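Long-range contact in PfkB family carbohydrate kinase (Listeria grayi DSM 20601, PDB 4GM6), which probably phosphorylates a sugar or sugar-derived substrate, as a PfkB-type carbohydrate kinase: residues 134-148 and 164-178. Sequence-based numbering, arbitrary orientation.
Sequences FARHKSMDWDLSELL and STFWLEMVVKIIREA
The F134 ring lies almost flat against the six-membered ring of W167 in an offset stack, centroids 4.0 Å apart and planes at 9°. The pair lies at one end of segment 134-148, a loop between two short helical turns that runs along helix 165-180, one of the helices flanking the large mixed sheet of the PfkB (ribokinase-like) fold. With CG anti to the backbone N (chi1 -168°), F134 turns its ring over one face of the indole, while F166 CE2 covers the opposite face. W167 NE1 also donates to F134 O at 2.7 Å, reaching it from the other side of the carbonyl plane to H137 N, so two N-H groups grip this oxygen; the bond, with the rings on the two faces, helps to fix the rotation of the indole. W142 completes an aromatic cluster: its CH2 meets CH2 of W167 at 3.6 Å with the planes inclined at 58°, and its NE1 is held by F101 O. K138 CA sits over the F166 ring in a CH-pi contact, 3.8 Å from the centroid. Further along, M170 CE touches both W142 CE3 and the bent side chain of M140, whereas L148 CD1 rests on E177 CG and near A178 CB, and L144 CD1 lies against E177 CB. S164, the N-cap residue, accepts from W167 N through OG, which also donates to a water that in turn donates to A135 O and H137 O, each 2.7 Å from the water oxygen.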
ATOM      1  N   PHE C 134       5.320  25.206 -20.611  1.00 40.50           N
ATOM      2  CA  PHE C 134       6.009  24.921 -21.860  1.00 53.46           C
ATOM      3  C   PHE C 134       5.124  25.250 -23.058  1.00 47.28           C
ATOM      4  O   PHE C 134       5.548  25.927 -23.993  1.00 48.26           O
ATOM      5  CB  PHE C 134       6.446  23.463 -21.926  1.00 39.08           C
ATOM      6  CG  PHE C 134       7.407  23.183 -23.046  1.00 44.80           C
ATOM      7  CD1 PHE C 134       8.763  23.083 -22.800  1.00 44.30           C
ATOM      8  CD2 PHE C 134       6.954  23.049 -24.349  1.00 49.80           C
ATOM      9  CE1 PHE C 134       9.652  22.827 -23.823  1.00 42.66           C
ATOM     10  CE2 PHE C 134       7.839  22.797 -25.387  1.00 46.31           C
ATOM     11  CZ  PHE C 134       9.192  22.684 -25.122  1.00 44.98           C
ATOM     12  N   ALA C 135       3.883  24.773 -23.015  1.00 47.52           N
ATOM     13  CA  ALA C 135       2.953  24.982 -24.119  1.00 47.50           C
ATOM     14  C   ALA C 135       2.696  26.460 -24.390  1.00 56.47           C
ATOM     15  O   ALA C 135       2.639  26.879 -25.545  1.00 48.24           O
ATOM     16  CB  ALA C 135       1.642  24.250 -23.860  1.00 46.25           C
ATOM     17  N   ARG C 136       2.543  27.256 -23.336  1.00 47.49           N
ATOM     18  CA  ARG C 136       2.217  28.671 -23.526  1.00 60.96           C
ATOM     19  C   ARG C 136       3.440  29.575 -23.686  1.00 60.70           C
ATOM     20  O   ARG C 136       3.311  30.781 -23.879  1.00 53.16           O
ATOM     21  CB  ARG C 136       1.311  29.161 -22.393  1.00 58.53           C
ATOM     22  CG  ARG C 136      -0.052  28.483 -22.428  1.00 54.58           C
ATOM     23  CD  ARG C 136      -0.901  28.774 -21.204  1.00 67.76           C
ATOM     24  NE  ARG C 136      -1.363  30.157 -21.170  1.00 83.39           N
ATOM     25  CZ  ARG C 136      -0.899  31.066 -20.323  1.00 85.02           C
ATOM     26  NH1 ARG C 136       0.035  30.730 -19.437  1.00 72.74           N
ATOM     27  NH2 ARG C 136      -1.367  32.304 -20.359  1.00 83.71           N
ATOM     28  N   HIS C 137       4.631  28.993 -23.618  1.00 56.64           N
ATOM     29  CA  HIS C 137       5.839  29.803 -23.619  1.00 55.91           C
ATOM     30  C   HIS C 137       6.026  30.456 -24.983  1.00 57.79           C
ATOM     31  O   HIS C 137       5.847  29.809 -26.016  1.00 61.37           O
ATOM     32  CB  HIS C 137       7.056  28.950 -23.242  1.00 56.39           C
ATOM     33  CG  HIS C 137       8.234  29.751 -22.783  1.00 62.96           C
ATOM     34  ND1 HIS C 137       8.279  30.372 -21.552  1.00 53.78           N
ATOM     35  CD2 HIS C 137       9.409  30.038 -23.392  1.00 60.57           C
ATOM     36  CE1 HIS C 137       9.433  31.000 -21.420  1.00 59.88           C
ATOM     37  NE2 HIS C 137      10.137  30.815 -22.525  1.00 64.06           N
ATOM     38  N   LYS C 138       6.371  31.739 -24.981  1.00 63.64           N
ATOM     39  CA  LYS C 138       6.537  32.502 -26.227  1.00 71.91           C
ATOM     40  C   LYS C 138       7.785  33.363 -26.182  1.00 69.79           C
ATOM     41  O   LYS C 138       7.906  34.337 -26.927  1.00 74.80           O
ATOM     42  CB  LYS C 138       5.321  33.402 -26.488  1.00 71.68           C
ATOM     43  CG  LYS C 138       4.000  32.652 -26.529  1.00113.97           C
ATOM     44  CD  LYS C 138       3.044  33.226 -27.561  1.00101.84           C
ATOM     45  CE  LYS C 138       1.880  32.271 -27.797  1.00105.92           C
ATOM     46  NZ  LYS C 138       2.326  30.861 -28.023  1.00 75.70           N
ATOM     47  N   SER C 139       8.714  33.009 -25.308  1.00 72.29           N
ATOM     48  CA  SER C 139       9.859  33.870 -25.056  1.00 74.20           C
ATOM     49  C   SER C 139      11.167  33.176 -25.429  1.00 66.01           C
ATOM     50  O   SER C 139      11.354  32.010 -25.125  1.00 59.91           O
ATOM     51  CB  SER C 139       9.868  34.296 -23.584  1.00 64.53           C
ATOM     52  OG  SER C 139      10.776  35.363 -23.392  1.00 71.42           O
ATOM     53  N   MET C 140      12.070  33.887 -26.095  1.00 81.55           N
ATOM     54  CA  MET C 140      13.361  33.304 -26.458  1.00 82.05           C
ATOM     55  C   MET C 140      14.385  33.501 -25.340  1.00 79.61           C
ATOM     56  O   MET C 140      15.133  34.479 -25.334  1.00 81.95           O
ATOM     57  CB  MET C 140      13.878  33.897 -27.773  1.00 97.99           C
ATOM     58  CG  MET C 140      14.621  32.885 -28.631  1.00129.77           C
ATOM     59  SD  MET C 140      15.989  32.080 -27.765  1.00104.33           S
ATOM     60  CE  MET C 140      17.254  33.345 -27.949  1.00106.14           C
ATOM     61  N   ASP C 141      14.422  32.555 -24.404  1.00 67.90           N
ATOM     62  CA  ASP C 141      15.205  32.697 -23.176  1.00 66.74           C
ATOM     63  C   ASP C 141      16.463  31.839 -23.154  1.00 65.45           C
ATOM     64  O   ASP C 141      17.006  31.555 -22.088  1.00 80.35           O
ATOM     65  CB  ASP C 141      14.332  32.372 -21.961  1.00 63.93           C
ATOM     66  CG  ASP C 141      13.110  33.250 -21.889  1.00 64.82           C
ATOM     67  OD1 ASP C 141      13.244  34.451 -22.166  1.00 71.30           O
ATOM     68  OD2 ASP C 141      12.019  32.749 -21.570  1.00 67.08           O
ATOM     69  N   TRP C 142      16.931  31.438 -24.329  1.00 77.18           N
ATOM     70  CA  TRP C 142      18.113  30.589 -24.421  1.00 69.88           C
ATOM     71  C   TRP C 142      19.235  31.226 -25.238  1.00 81.22           C
ATOM     72  O   TRP C 142      19.054  31.557 -26.411  1.00 76.41           O
ATOM     73  CB  TRP C 142      17.744  29.240 -25.027  1.00 64.07           C
ATOM     74  CG  TRP C 142      16.810  28.453 -24.164  1.00 57.79           C
ATOM     75  CD1 TRP C 142      17.150  27.601 -23.162  1.00 54.96           C
ATOM     76  CD2 TRP C 142      15.378  28.465 -24.218  1.00 59.94           C
ATOM     77  NE1 TRP C 142      16.018  27.068 -22.589  1.00 54.89           N
ATOM     78  CE2 TRP C 142      14.915  27.586 -23.219  1.00 56.13           C
ATOM     79  CE3 TRP C 142      14.443  29.133 -25.020  1.00 64.27           C
ATOM     80  CZ2 TRP C 142      13.554  27.351 -22.997  1.00 59.21           C
ATOM     81  CZ3 TRP C 142      13.097  28.908 -24.797  1.00 65.33           C
ATOM     82  CH2 TRP C 142      12.663  28.021 -23.792  1.00 65.36           C
ATOM     83  N   ASP C 143      20.396  31.388 -24.611  1.00 81.33           N
ATOM     84  CA  ASP C 143      21.593  31.795 -25.322  1.00 76.76           C
ATOM     85  C   ASP C 143      22.126  30.616 -26.134  1.00 76.90           C
ATOM     86  O   ASP C 143      22.664  29.664 -25.576  1.00 80.47           O
ATOM     87  CB  ASP C 143      22.651  32.306 -24.342  1.00 84.17           C
ATOM     88  CG  ASP C 143      23.851  32.921 -25.052  1.00 85.40           C
ATOM     89  OD1 ASP C 143      24.677  32.146 -25.583  1.00 78.35           O
ATOM     90  OD2 ASP C 143      23.968  34.170 -25.080  1.00100.49           O
ATOM     91  N   LEU C 144      21.978  30.687 -27.457  1.00 77.54           N
ATOM     92  CA  LEU C 144      22.261  29.539 -28.327  1.00 79.81           C
ATOM     93  C   LEU C 144      23.726  29.097 -28.331  1.00 78.20           C
ATOM     94  O   LEU C 144      24.011  27.901 -28.269  1.00 75.52           O
ATOM     95  CB  LEU C 144      21.770  29.795 -29.758  1.00 85.76           C
ATOM     96  CG  LEU C 144      20.251  29.824 -29.959  1.00 87.58           C
ATOM     97  CD1 LEU C 144      19.895  29.875 -31.438  1.00101.02           C
ATOM     98  CD2 LEU C 144      19.593  28.626 -29.294  1.00 89.98           C
ATOM     99  N   SER C 145      24.647  30.053 -28.411  1.00 79.39           N
ATOM    100  CA  SER C 145      26.073  29.737 -28.344  1.00 87.96           C
ATOM    101  C   SER C 145      26.406  28.912 -27.092  1.00 84.82           C
ATOM    102  O   SER C 145      27.307  28.071 -27.111  1.00 92.17           O
ATOM    103  CB  SER C 145      26.935  31.014 -28.418  1.00 77.34           C
ATOM    104  OG  SER C 145      26.380  32.086 -27.661  1.00 83.98           O
ATOM    105  N   GLU C 146      25.673  29.151 -26.009  1.00 83.87           N
ATOM    106  CA  GLU C 146      25.899  28.419 -24.770  1.00 82.99           C
ATOM    107  C   GLU C 146      25.151  27.092 -24.805  1.00 76.93           C
ATOM    108  O   GLU C 146      25.637  26.069 -24.312  1.00 77.35           O
ATOM    109  CB  GLU C 146      25.471  29.255 -23.560  1.00 81.22           C
ATOM    110  CG  GLU C 146      26.169  30.607 -23.477  1.00 84.91           C
ATOM    111  CD  GLU C 146      27.669  30.486 -23.664  1.00125.72           C
ATOM    112  OE1 GLU C 146      28.298  31.451 -24.158  1.00128.35           O
ATOM    113  OE2 GLU C 146      28.215  29.413 -23.325  1.00125.66           O
ATOM    114  N   LEU C 147      23.967  27.114 -25.409  1.00 71.67           N
ATOM    115  CA  LEU C 147      23.117  25.932 -25.467  1.00 67.05           C
ATOM    116  C   LEU C 147      23.727  24.856 -26.354  1.00 82.92           C
ATOM    117  O   LEU C 147      23.539  23.653 -26.112  1.00 66.70           O
ATOM    118  CB  LEU C 147      21.728  26.300 -25.999  1.00 63.18           C
ATOM    119  CG  LEU C 147      20.751  25.130 -26.140  1.00 63.57           C
ATOM    120  CD1 LEU C 147      20.410  24.575 -24.768  1.00 59.87           C
ATOM    121  CD2 LEU C 147      19.490  25.554 -26.874  1.00 64.82           C
ATOM    122  N   LEU C 148      24.446  25.292 -27.387  1.00 68.46           N
ATOM    123  CA  LEU C 148      25.004  24.366 -28.372  1.00 78.93           C
ATOM    124  C   LEU C 148      26.505  24.093 -28.184  1.00 71.47           C
ATOM    125  O   LEU C 148      27.117  23.363 -28.976  1.00 76.54           O
ATOM    126  CB  LEU C 148      24.732  24.882 -29.793  1.00 81.84           C
ATOM    127  CG  LEU C 148      23.256  25.088 -30.167  1.00 77.71           C
ATOM    128  CD1 LEU C 148      23.124  25.515 -31.621  1.00 77.42           C
ATOM    129  CD2 LEU C 148      22.435  23.830 -29.903  1.00 65.15           C
ATOM    130  N   SER C 164       2.991  24.410 -30.534  1.00 60.04           N
ATOM    131  CA  SER C 164       2.649  25.763 -30.927  1.00 68.43           C
ATOM    132  C   SER C 164       3.491  26.197 -32.117  1.00 67.09           C
ATOM    133  O   SER C 164       4.520  25.599 -32.418  1.00 61.00           O
ATOM    134  CB  SER C 164       2.870  26.720 -29.757  1.00 57.79           C
ATOM    135  OG  SER C 164       4.255  26.904 -29.540  1.00 59.86           O
ATOM    136  N   THR C 165       3.054  27.245 -32.795  1.00 64.49           N
ATOM    137  CA  THR C 165       3.796  27.724 -33.944  1.00 68.23           C
ATOM    138  C   THR C 165       5.113  28.329 -33.452  1.00 68.06           C
ATOM    139  O   THR C 165       6.140  28.258 -34.132  1.00 69.73           O
ATOM    140  CB  THR C 165       2.982  28.742 -34.765  1.00 81.45           C
ATOM    141  OG1 THR C 165       2.850  29.957 -34.023  1.00 94.20           O
ATOM    142  CG2 THR C 165       1.598  28.182 -35.072  1.00 75.70           C
ATOM    143  N   PHE C 166       5.084  28.907 -32.255  1.00 65.26           N
ATOM    144  CA  PHE C 166       6.307  29.366 -31.622  1.00 61.30           C
ATOM    145  C   PHE C 166       7.341  28.244 -31.478  1.00 60.98           C
ATOM    146  O   PHE C 166       8.512  28.447 -31.772  1.00 61.59           O
ATOM    147  CB  PHE C 166       6.027  29.937 -30.231  1.00 60.68           C
ATOM    148  CG  PHE C 166       7.270  30.106 -29.410  1.00 58.52           C
ATOM    149  CD1 PHE C 166       7.995  31.286 -29.470  1.00 67.69           C
ATOM    150  CD2 PHE C 166       7.739  29.076 -28.617  1.00 59.73           C
ATOM    151  CE1 PHE C 166       9.154  31.445 -28.734  1.00 64.85           C
ATOM    152  CE2 PHE C 166       8.893  29.230 -27.872  1.00 69.68           C
ATOM    153  CZ  PHE C 166       9.607  30.417 -27.939  1.00 64.49           C
ATOM    154  N   TRP C 167       6.921  27.082 -30.975  1.00 59.97           N
ATOM    155  CA  TRP C 167       7.851  25.966 -30.785  1.00 60.36           C
ATOM    156  C   TRP C 167       8.314  25.364 -32.109  1.00 66.94           C
ATOM    157  O   TRP C 167       9.481  24.997 -32.259  1.00 64.01           O
ATOM    158  CB  TRP C 167       7.265  24.888 -29.855  1.00 60.59           C
ATOM    159  CG  TRP C 167       7.418  25.274 -28.420  1.00 54.88           C
ATOM    160  CD1 TRP C 167       6.417  25.593 -27.537  1.00 54.94           C
ATOM    161  CD2 TRP C 167       8.650  25.437 -27.706  1.00 52.06           C
ATOM    162  NE1 TRP C 167       6.957  25.924 -26.315  1.00 47.09           N
ATOM    163  CE2 TRP C 167       8.323  25.846 -26.394  1.00 49.53           C
ATOM    164  CE3 TRP C 167      10.000  25.260 -28.043  1.00 54.21           C
ATOM    165  CZ2 TRP C 167       9.296  26.083 -25.421  1.00 55.44           C
ATOM    166  CZ3 TRP C 167      10.967  25.495 -27.070  1.00 54.91           C
ATOM    167  CH2 TRP C 167      10.606  25.902 -25.774  1.00 52.07           C
ATOM    168  N   LEU C 168       7.397  25.273 -33.070  1.00 59.63           N
ATOM    169  CA  LEU C 168       7.758  24.839 -34.412  1.00 71.16           C
ATOM    170  C   LEU C 168       8.901  25.698 -34.935  1.00 60.81           C
ATOM    171  O   LEU C 168       9.935  25.173 -35.362  1.00 64.30           O
ATOM    172  CB  LEU C 168       6.556  24.916 -35.373  1.00 63.95           C
ATOM    173  CG  LEU C 168       6.858  24.696 -36.871  1.00 74.45           C
ATOM    174  CD1 LEU C 168       7.548  23.350 -37.143  1.00 59.92           C
ATOM    175  CD2 LEU C 168       5.573  24.816 -37.677  1.00 71.78           C
ATOM    176  N   GLU C 169       8.721  27.020 -34.887  1.00 64.14           N
ATOM    177  CA  GLU C 169       9.712  27.945 -35.464  1.00 71.19           C
ATOM    178  C   GLU C 169      10.945  28.083 -34.579  1.00 75.41           C
ATOM    179  O   GLU C 169      12.023  28.434 -35.058  1.00 68.33           O
ATOM    180  CB  GLU C 169       9.119  29.333 -35.708  1.00 68.03           C
ATOM    181  CG  GLU C 169       7.797  29.350 -36.455  1.00 73.10           C
ATOM    182  CD  GLU C 169       7.375  30.769 -36.798  1.00 83.32           C
ATOM    183  OE1 GLU C 169       7.534  31.674 -35.942  1.00 81.33           O
ATOM    184  OE2 GLU C 169       6.893  30.981 -37.929  1.00 96.62           O
ATOM    185  N   MET C 170      10.780  27.831 -33.283  1.00 60.52           N
ATOM    186  CA  MET C 170      11.919  27.833 -32.380  1.00 73.48           C
ATOM    187  C   MET C 170      12.836  26.628 -32.644  1.00 65.55           C
ATOM    188  O   MET C 170      14.064  26.770 -32.708  1.00 64.07           O
ATOM    189  CB  MET C 170      11.439  27.837 -30.927  1.00 81.76           C
ATOM    190  CG  MET C 170      12.556  27.920 -29.907  1.00 89.94           C
ATOM    191  SD  MET C 170      13.463  29.463 -30.066  1.00 96.62           S
ATOM    192  CE  MET C 170      14.506  29.388 -28.610  1.00144.77           C
ATOM    193  N   VAL C 171      12.239  25.443 -32.785  1.00 61.85           N
ATOM    194  CA  VAL C 171      13.006  24.246 -33.121  1.00 60.28           C
ATOM    195  C   VAL C 171      13.716  24.430 -34.467  1.00 63.84           C
ATOM    196  O   VAL C 171      14.890  24.086 -34.619  1.00 68.17           O
ATOM    197  CB  VAL C 171      12.124  22.973 -33.115  1.00 57.44           C
ATOM    198  CG1 VAL C 171      12.934  21.743 -33.512  1.00 52.61           C
ATOM    199  CG2 VAL C 171      11.508  22.764 -31.742  1.00 54.73           C
ATOM    200  N   VAL C 172      13.023  25.010 -35.440  1.00 58.34           N
ATOM    201  CA  VAL C 172      13.657  25.270 -36.735  1.00 68.61           C
ATOM    202  C   VAL C 172      14.863  26.208 -36.599  1.00 82.84           C
ATOM    203  O   VAL C 172      15.918  25.966 -37.228  1.00 80.70           O
ATOM    204  CB  VAL C 172      12.640  25.786 -37.780  1.00 63.18           C
ATOM    205  CG1 VAL C 172      13.341  26.281 -39.058  1.00 65.67           C
ATOM    206  CG2 VAL C 172      11.633  24.684 -38.089  1.00 65.36           C
ATOM    207  N   LYS C 173      14.728  27.262 -35.773  1.00 79.19           N
ATOM    208  CA  LYS C 173      15.827  28.230 -35.626  1.00 84.25           C
ATOM    209  C   LYS C 173      17.041  27.586 -34.965  1.00 73.89           C
ATOM    210  O   LYS C 173      18.176  27.919 -35.253  1.00 72.95           O
ATOM    211  CB  LYS C 173      15.399  29.463 -34.825  1.00 91.66           C
ATOM    212  CG  LYS C 173      14.452  30.410 -35.531  1.00 91.60           C
ATOM    213  CD  LYS C 173      14.044  31.545 -34.597  1.00109.83           C
ATOM    214  CE  LYS C 173      12.815  32.296 -35.109  1.00101.33           C
ATOM    215  NZ  LYS C 173      13.118  33.119 -36.317  1.00111.04           N
ATOM    216  N   ILE C 174      16.794  26.657 -34.045  1.00 62.56           N
ATOM    217  CA  ILE C 174      17.884  26.009 -33.290  1.00 73.15           C
ATOM    218  C   ILE C 174      18.642  25.009 -34.142  1.00 65.40           C
ATOM    219  O   ILE C 174      19.906  25.117 -34.274  1.00 76.02           O
ATOM    220  CB  ILE C 174      17.382  25.301 -32.026  1.00 74.20           C
ATOM    221  CG1 ILE C 174      16.588  26.288 -31.178  1.00 95.84           C
ATOM    222  CG2 ILE C 174      18.547  24.694 -31.239  1.00 84.19           C
ATOM    223  CD1 ILE C 174      17.335  27.593 -30.884  1.00105.09           C
ATOM    224  N   ILE C 175      17.884  24.056 -34.755  1.00 63.99           N
ATOM    225  CA  ILE C 175      18.463  23.151 -35.736  1.00 67.54           C
ATOM    226  C   ILE C 175      19.316  23.907 -36.775  1.00 64.42           C
ATOM    227  O   ILE C 175      20.402  23.454 -37.105  1.00 75.39           O
ATOM    228  CB  ILE C 175      17.369  22.345 -36.465  1.00 70.31           C
ATOM    229  CG1 ILE C 175      16.665  21.404 -35.486  1.00 64.26           C
ATOM    230  CG2 ILE C 175      17.968  21.579 -37.647  1.00 70.82           C
ATOM    231  CD1 ILE C 175      15.292  20.939 -35.946  1.00 66.95           C
ATOM    232  N   ARG C 176      18.832  25.023 -37.315  1.00 72.74           N
ATOM    233  CA  ARG C 176      19.634  25.782 -38.283  1.00 79.91           C
ATOM    234  C   ARG C 176      20.911  26.330 -37.679  1.00 86.76           C
ATOM    235  O   ARG C 176      21.956  26.190 -38.262  1.00 96.92           O
ATOM    236  CB  ARG C 176      18.826  26.894 -38.944  1.00 99.11           C
ATOM    237  CG  ARG C 176      17.882  26.410 -40.016  1.00 83.44           C
ATOM    238  CD  ARG C 176      17.128  27.537 -40.651  1.00 98.45           C
ATOM    239  NE  ARG C 176      16.002  27.056 -41.428  1.00106.58           N
ATOM    240  CZ  ARG C 176      14.891  27.743 -41.611  1.00112.38           C
ATOM    241  NH1 ARG C 176      14.759  28.931 -41.070  1.00108.36           N
ATOM    242  NH2 ARG C 176      13.908  27.240 -42.319  1.00113.72           N
ATOM    243  N   GLU C 177      20.845  26.890 -36.481  1.00 78.00           N
ATOM    244  CA  GLU C 177      22.056  27.371 -35.827  1.00 81.46           C
ATOM    245  C   GLU C 177      22.956  26.149 -35.613  1.00 74.38           C
ATOM    246  O   GLU C 177      24.142  26.141 -35.974  1.00 81.28           O
ATOM    247  CB  GLU C 177      21.712  28.055 -34.492  1.00 76.85           C
ATOM    248  CG  GLU C 177      22.918  28.452 -33.658  1.00 80.29           C
ATOM    249  CD  GLU C 177      23.644  29.706 -34.159  1.00106.09           C
ATOM    250  OE1 GLU C 177      23.568  30.017 -35.388  1.00 94.78           O
ATOM    251  OE2 GLU C 177      24.301  30.383 -33.313  1.00104.57           O
ATOM    252  N   ALA C 178      22.371  25.095 -35.028  1.00 73.66           N
ATOM    253  CA  ALA C 178      23.114  23.826 -34.794  1.00 70.64           C
ATOM    254  C   ALA C 178      23.864  23.329 -36.117  1.00 71.77           C
ATOM    255  O   ALA C 178      25.125  23.106 -36.110  1.00 79.56           O
ATOM    256  CB  ALA C 178      22.193  22.681 -34.241  1.00 67.87           C
TER
HETATM  257  O   HOH W   1       4.147  28.193 -27.334  1.00 40.98           O
HETATM  258  O   HOH W   2       2.553  30.247 -31.092  1.00 49.73           O